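Local coordinates for putative fructose-bisphosphate aldolase (Coccidioides immitis, PDB 3PM6), which is a putative class II aldolase, a TIM-barrel protein that holds a zinc ion, at residues S26-A31 and A246-N251; W187-F192 and V225-D230. One frame throughout, in Å; residues are numbered along the deposited sequence.

Both contacts belong to one closed barrel of eight parallel strands, and their centres lie about 10 Å apart. Contact 1 joins strand 29-33, the first in the chain, to strand 245-250, the last, and so marks the closure of the barrel. The two segments of contact 2 fall in the sequence between those of contact 1, on the consecutive strands 187-188 and 223-226, with helix 208-218 between them. Strands 223-226 and 245-250 are sheet neighbours: Lys-247 O and Leu-226 N form a probable hydrogen bond, and Asn-249 packs on His-227. The closing seam therefore runs beside the zinc site formed by His-91, His-196 and His-227.

Contact 1 of 2, residues S26-A31 and A246-N251; sequences SFAIPA and AKVNVN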
loop_
_atom_site.group_PDB
_atom_site.type_symbol
_atom_site.label_atom_id
_atom_site.label_comp_id
_atom_site.label_asym_id
_atom_site.label_seq_id
_atom_site.Cartn_x
_atom_site.Cartn_y
_atom_site.Cartn_z
ATOM N N SER A 26 -12.240 -8.242 29.168
ATOM C CA SER A 26 -11.762 -6.987 29.749
ATOM C C SER A 26 -10.559 -6.340 29.049
ATOM O O SER A 26 -9.608 -5.889 29.710
ATOM C CB SER A 26 -11.439 -7.186 31.243
ATOM O OG SER A 26 -12.615 -7.080 32.025
ATOM N N PHE A 27 -10.572 -6.315 27.722
ATOM C CA PHE A 27 -9.593 -5.484 27.028
ATOM C C PHE A 27 -10.264 -4.836 25.831
ATOM O O PHE A 27 -11.474 -5.028 25.629
ATOM C CB PHE A 27 -8.327 -6.268 26.674
ATOM C CG PHE A 27 -8.542 -7.360 25.659
ATOM C CD1 PHE A 27 -9.121 -8.585 26.035
ATOM C CD2 PHE A 27 -8.155 -7.167 24.327
ATOM C CE1 PHE A 27 -9.323 -9.582 25.090
ATOM C CE2 PHE A 27 -8.344 -8.157 23.379
ATOM C CZ PHE A 27 -8.941 -9.361 23.750
ATOM N N ALA A 28 -9.507 -4.041 25.070
ATOM C CA ALA A 28 -10.016 -3.463 23.821
ATOM C C ALA A 28 -9.102 -3.802 22.644
ATOM O O ALA A 28 -7.896 -4.011 22.816
ATOM C CB ALA A 28 -10.216 -1.969 23.947
ATOM N N ILE A 29 -9.717 -3.886 21.462
ATOM C CA ILE A 29 -9.043 -4.128 20.200
ATOM C C ILE A 29 -8.400 -2.798 19.787
ATOM O O ILE A 29 -9.056 -1.758 19.834
ATOM C CB ILE A 29 -10.095 -4.560 19.126
ATOM C CG1 ILE A 29 -10.831 -5.834 19.571
ATOM C CG2 ILE A 29 -9.475 -4.698 17.712
ATOM C CD1 ILE A 29 -9.914 -7.064 19.912
ATOM N N PRO A 30 -7.103 -2.817 19.438
ATOM C CA PRO A 30 -6.496 -1.584 18.931
ATOM C C PRO A 30 -6.929 -1.377 17.488
ATOM O O PRO A 30 -6.715 -2.246 16.683
ATOM C CB PRO A 30 -4.982 -1.867 18.994
ATOM C CG PRO A 30 -4.853 -3.403 18.947
ATOM C CD PRO A 30 -6.159 -3.963 19.497
ATOM N N ALA A 31 -7.555 -0.245 17.186
ATOM C CA ALA A 31 -8.090 0.041 15.839
ATOM C C ALA A 31 -7.326 1.231 15.267
ATOM O O ALA A 31 -7.626 2.388 15.572
ATOM C CB ALA A 31 -9.585 0.343 15.921
ATOM N N ALA A 246 -14.753 -1.714 23.918
ATOM C CA ALA A 246 -14.136 -2.929 23.396
ATOM C C ALA A 246 -13.296 -2.675 22.164
ATOM O O ALA A 246 -12.644 -3.587 21.672
ATOM C CB ALA A 246 -15.218 -3.998 23.072
ATOM N N LYS A 247 -13.336 -1.451 21.653
ATOM C CA LYS A 247 -12.573 -1.071 20.474
ATOM C C LYS A 247 -12.062 0.332 20.732
ATOM O O LYS A 247 -12.854 1.247 21.052
ATOM C CB LYS A 247 -13.462 -1.105 19.226
ATOM C CG LYS A 247 -12.782 -0.669 17.892
ATOM C CD LYS A 247 -13.761 -0.892 16.724
ATOM C CE LYS A 247 -13.304 -0.307 15.402
ATOM N NZ LYS A 247 -13.747 1.111 15.227
ATOM N N VAL A 248 -10.739 0.494 20.606
ATOM C CA VAL A 248 -10.079 1.795 20.762
ATOM C C VAL A 248 -9.432 2.244 19.446
ATOM O O VAL A 248 -8.493 1.591 18.934
ATOM C CB VAL A 248 -9.001 1.720 21.881
ATOM C CG1 VAL A 248 -8.129 2.977 21.884
ATOM C CG2 VAL A 248 -9.656 1.465 23.239
ATOM N N ASN A 249 -9.930 3.373 18.916
ATOM C CA ASN A 249 -9.430 3.990 17.704
ATOM C C ASN A 249 -8.272 4.929 17.989
ATOM O O ASN A 249 -8.354 5.787 18.889
ATOM C CB ASN A 249 -10.530 4.832 17.004
ATOM C CG ASN A 249 -11.625 3.960 16.385
ATOM O OD1 ASN A 249 -11.693 2.752 16.642
ATOM N ND2 ASN A 249 -12.470 4.561 15.566
ATOM N N VAL A 250 -7.276 4.855 17.115
ATOM C CA VAL A 250 -6.067 5.624 17.250
ATOM C C VAL A 250 -5.695 6.167 15.897
ATOM O O VAL A 250 -5.853 5.493 14.895
ATOM C CB VAL A 250 -4.915 4.714 17.730
ATOM C CG1 VAL A 250 -3.655 5.515 17.917
ATOM C CG2 VAL A 250 -5.298 4.047 19.043
ATOM N N ASN A 251 -5.172 7.379 15.871
ATOM C CA ASN A 251 -4.668 7.942 14.626
ATOM C C ASN A 251 -3.295 8.639 14.798
ATOM O O ASN A 251 -2.239 8.020 14.557
ATOM C CB ASN A 251 -5.723 8.880 13.987
ATOM C CG ASN A 251 -5.255 9.435 12.660
ATOM O OD1 ASN A 251 -4.181 9.062 12.198
ATOM N ND2 ASN A 251 -6.037 10.335 12.040
#
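Lys-247 and Asn-249 reach the methyl of Ala-31 through different torsions: the lysine leaves the backbone extended, with CG anti to the backbone N, and bends only at its end (chi4 -89°), while the asparagine has CG beside its own backbone N (chi1 -70°). Ala-31 CB consequently lies 3.8 Å from Lys-247 CE and 3.3 Å from Asn-249 OD1. The setting is the closing seam of a TIM barrel, where the first strand pairs with the last, and the two short segments run parallel with 28° between their directions.

Four backbone hydrogen bonds define the pairing. Ile-29 straddles Lys-247: its N donates to Ala-246 O at 2.9 Å, and its O accepts from Val-248 N at 2.9 Å. Two residues on, Ala-31 does the same around Asn-249, with its N 2.7 Å from Val-248 O and its O 2.9 Å from Val-250 N. Ala-31 O also receives a CA-H...O contact from Asn-249. Pro-30, which has no N-H to give, falls between these bonded residues, and its backbone bonds to Met-55 on the next strand.

The alternation of side chains sorts the two faces. Ile-29, Ala-31, Lys-247 and Asn-249 share one; there Lys-247 NZ donates a hydrogen bond to Asn-249 OD1 at 3.0 Å, in the plane of the amide carbonyl and on a lone pair, and also makes a salt bridge with Glu-148 OE1. The other carboxylate oxygen, OE2, is hydrogen-bonded to NE2 of the zinc ligand His-227, so Glu-148 links the two side chains. Pro-30 and Val-248 point to the other face, where helix 271-292 covers Pro-30. Just before the first strand, the methyl of Ala-28 meets a single branch of Val-248, CB to CG2 at 3.6 Å.

Contact 2 of 2, residues W187-F192 and V225-D230; sequences WLAPAF and VLHGAD. With ZN (zinc ion), chain S.
Val-225 has the most surface buried here, and it is engaged through both its backbone and its side chain. Its N donates to Leu-188 O at 2.8 Å, a bent bond with 138° at the hydrogen, and its CG2 branch reaches Trp-187 CB at 3.6 Å. The tryptophan ring itself leads off toward Ala-15.

Ala-189 has the next largest buried area. Its CA-H points at Val-225 O, and its methyl CB sits 3.3 Å from CD2 of the His-227 ring, approaching obliquely. The opposite part of that ring binds the zinc ion through ND1 at 2.1 Å, with His-91 and His-196 as the other protein ligands, while NE2 is hydrogen-bonded to Glu-148 OE2. The imidazole is thus fixed at both nitrogens, with Ala-189 packed beside it.

These segments are the two strand ends of a beta-alpha-beta crossover in the TIM barrel, connected through helix 208-218. Beyond Ala-189 the chains diverge, and a water bridges them, donating to Pro-190 O (2.8 Å) and Val-225 O (2.6 Å) and accepting from His-227 N (3.0 Å).

Phe-192 places CG between its backbone N and carbonyl carbon (chi1 66°), which turns the ring back toward Leu-226. The side chains of Leu-226 and Phe-192 cross at about a right angle, with Leu-226 CD1 at the ring edge, near its plane, 3.7 Å from Phe-192 CZ.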
loop_
_atom_site.group_PDB
_atom_site.type_symbol
_atom_site.label_atom_id
_atom_site.label_comp_id
_atom_site.label_asym_id
_atom_site.label_seq_id
_atom_site.Cartn_x
_atom_site.Cartn_y
_atom_site.Cartn_z
ATOM N N TRP A 187 -21.829 -2.012 16.541
ATOM C CA TRP A 187 -21.037 -1.217 17.493
ATOM C C TRP A 187 -21.492 0.239 17.536
ATOM O O TRP A 187 -22.010 0.743 16.562
ATOM C CB TRP A 187 -19.555 -1.269 17.116
ATOM C CG TRP A 187 -19.058 -2.651 16.760
ATOM C CD1 TRP A 187 -19.431 -3.835 17.332
ATOM C CD2 TRP A 187 -18.050 -2.979 15.793
ATOM N NE1 TRP A 187 -18.750 -4.889 16.743
ATOM C CE2 TRP A 187 -17.904 -4.385 15.793
ATOM C CE3 TRP A 187 -17.276 -2.223 14.913
ATOM C CZ2 TRP A 187 -16.998 -5.035 14.976
ATOM C CZ3 TRP A 187 -16.380 -2.877 14.084
ATOM C CH2 TRP A 187 -16.251 -4.268 14.123
ATOM N N LEU A 188 -21.302 0.896 18.679
ATOM C CA LEU A 188 -21.689 2.283 18.899
ATOM C C LEU A 188 -20.471 3.086 19.334
ATOM O O LEU A 188 -19.693 2.612 20.141
ATOM C CB LEU A 188 -22.754 2.385 20.010
ATOM C CG LEU A 188 -24.243 2.166 19.685
ATOM C CD1 LEU A 188 -25.111 2.447 20.890
ATOM C CD2 LEU A 188 -24.687 3.068 18.528
ATOM N N ALA A 189 -20.320 4.294 18.782
ATOM C CA ALA A 189 -19.248 5.228 19.116
ATOM C C ALA A 189 -19.877 6.346 19.913
ATOM O O ALA A 189 -20.462 7.266 19.333
ATOM C CB ALA A 189 -18.625 5.792 17.836
ATOM N N PRO A 190 -19.807 6.258 21.254
ATOM C CA PRO A 190 -20.526 7.299 21.979
ATOM C C PRO A 190 -19.751 8.611 22.064
ATOM O O PRO A 190 -18.525 8.612 22.082
ATOM C CB PRO A 190 -20.750 6.685 23.381
ATOM C CG PRO A 190 -19.631 5.576 23.541
ATOM C CD PRO A 190 -19.382 5.110 22.100
ATOM N N ALA A 191 -20.490 9.715 22.104
ATOM C CA ALA A 191 -19.964 11.045 22.435
ATOM C C ALA A 191 -20.138 11.276 23.946
ATOM O O ALA A 191 -21.253 11.360 24.444
ATOM C CB ALA A 191 -20.699 12.123 21.633
ATOM N N PHE A 192 -19.042 11.360 24.688
ATOM C CA PHE A 192 -19.175 11.498 26.129
ATOM C C PHE A 192 -18.103 12.414 26.687
ATOM O O PHE A 192 -17.700 12.251 27.824
ATOM C CB PHE A 192 -19.211 10.119 26.824
ATOM C CG PHE A 192 -17.923 9.339 26.728
ATOM C CD1 PHE A 192 -17.565 8.705 25.534
ATOM C CD2 PHE A 192 -17.079 9.214 27.850
ATOM C CE1 PHE A 192 -16.379 7.984 25.432
ATOM C CE2 PHE A 192 -15.873 8.466 27.776
ATOM C CZ PHE A 192 -15.515 7.861 26.571
ATOM N N VAL A 225 -17.244 1.778 21.246
ATOM C CA VAL A 225 -16.077 2.176 20.467
ATOM C C VAL A 225 -15.639 3.547 20.920
ATOM O O VAL A 225 -16.434 4.507 20.909
ATOM C CB VAL A 225 -16.377 2.162 18.925
ATOM C CG1 VAL A 225 -15.116 2.433 18.109
ATOM C CG2 VAL A 225 -16.936 0.790 18.528
ATOM N N LEU A 226 -14.359 3.625 21.296
ATOM C CA LEU A 226 -13.744 4.840 21.788
ATOM C C LEU A 226 -13.071 5.598 20.643
ATOM O O LEU A 226 -12.163 5.085 19.980
ATOM C CB LEU A 226 -12.715 4.514 22.881
ATOM C CG LEU A 226 -11.986 5.706 23.555
ATOM C CD1 LEU A 226 -12.944 6.735 24.126
ATOM C CD2 LEU A 226 -11.051 5.234 24.661
ATOM N N HIS A 227 -13.512 6.829 20.455
ATOM C CA HIS A 227 -12.920 7.782 19.495
ATOM C C HIS A 227 -12.254 8.930 20.239
ATOM O O HIS A 227 -12.614 9.195 21.408
ATOM C CB HIS A 227 -14.040 8.384 18.625
ATOM C CG HIS A 227 -14.558 7.444 17.588
ATOM N ND1 HIS A 227 -14.243 7.572 16.260
ATOM C CD2 HIS A 227 -15.347 6.345 17.689
ATOM C CE1 HIS A 227 -14.806 6.585 15.579
ATOM N NE2 HIS A 227 -15.489 5.834 16.419
ATOM N N GLY A 228 -11.329 9.617 19.553
ATOM C CA GLY A 228 -10.579 10.719 20.109
ATOM C C GLY A 228 -9.596 10.365 21.229
ATOM O O GLY A 228 -9.309 11.180 22.124
ATOM N N ALA A 229 -9.035 9.170 21.134
ATOM C CA ALA A 229 -8.241 8.577 22.180
ATOM C C ALA A 229 -6.724 8.848 22.091
ATOM O O ALA A 229 -5.967 8.444 22.971
ATOM C CB ALA A 229 -8.537 7.059 22.218
ATOM N N ASP A 230 -6.284 9.541 21.036
ATOM C CA ASP A 230 -4.858 9.712 20.761
ATOM C C ASP A 230 -3.984 10.098 21.978
ATOM O O ASP A 230 -2.972 9.420 22.237
ATOM C CB ASP A 230 -4.641 10.705 19.613
ATOM C CG ASP A 230 -4.808 10.052 18.264
ATOM O OD1 ASP A 230 -4.289 8.930 18.103
ATOM O OD2 ASP A 230 -5.396 10.679 17.352
HETATM ZN ZN ZN S . -12.921 8.859 15.249
HETATM O O HOH W 1 -16.379 7.055 21.123
#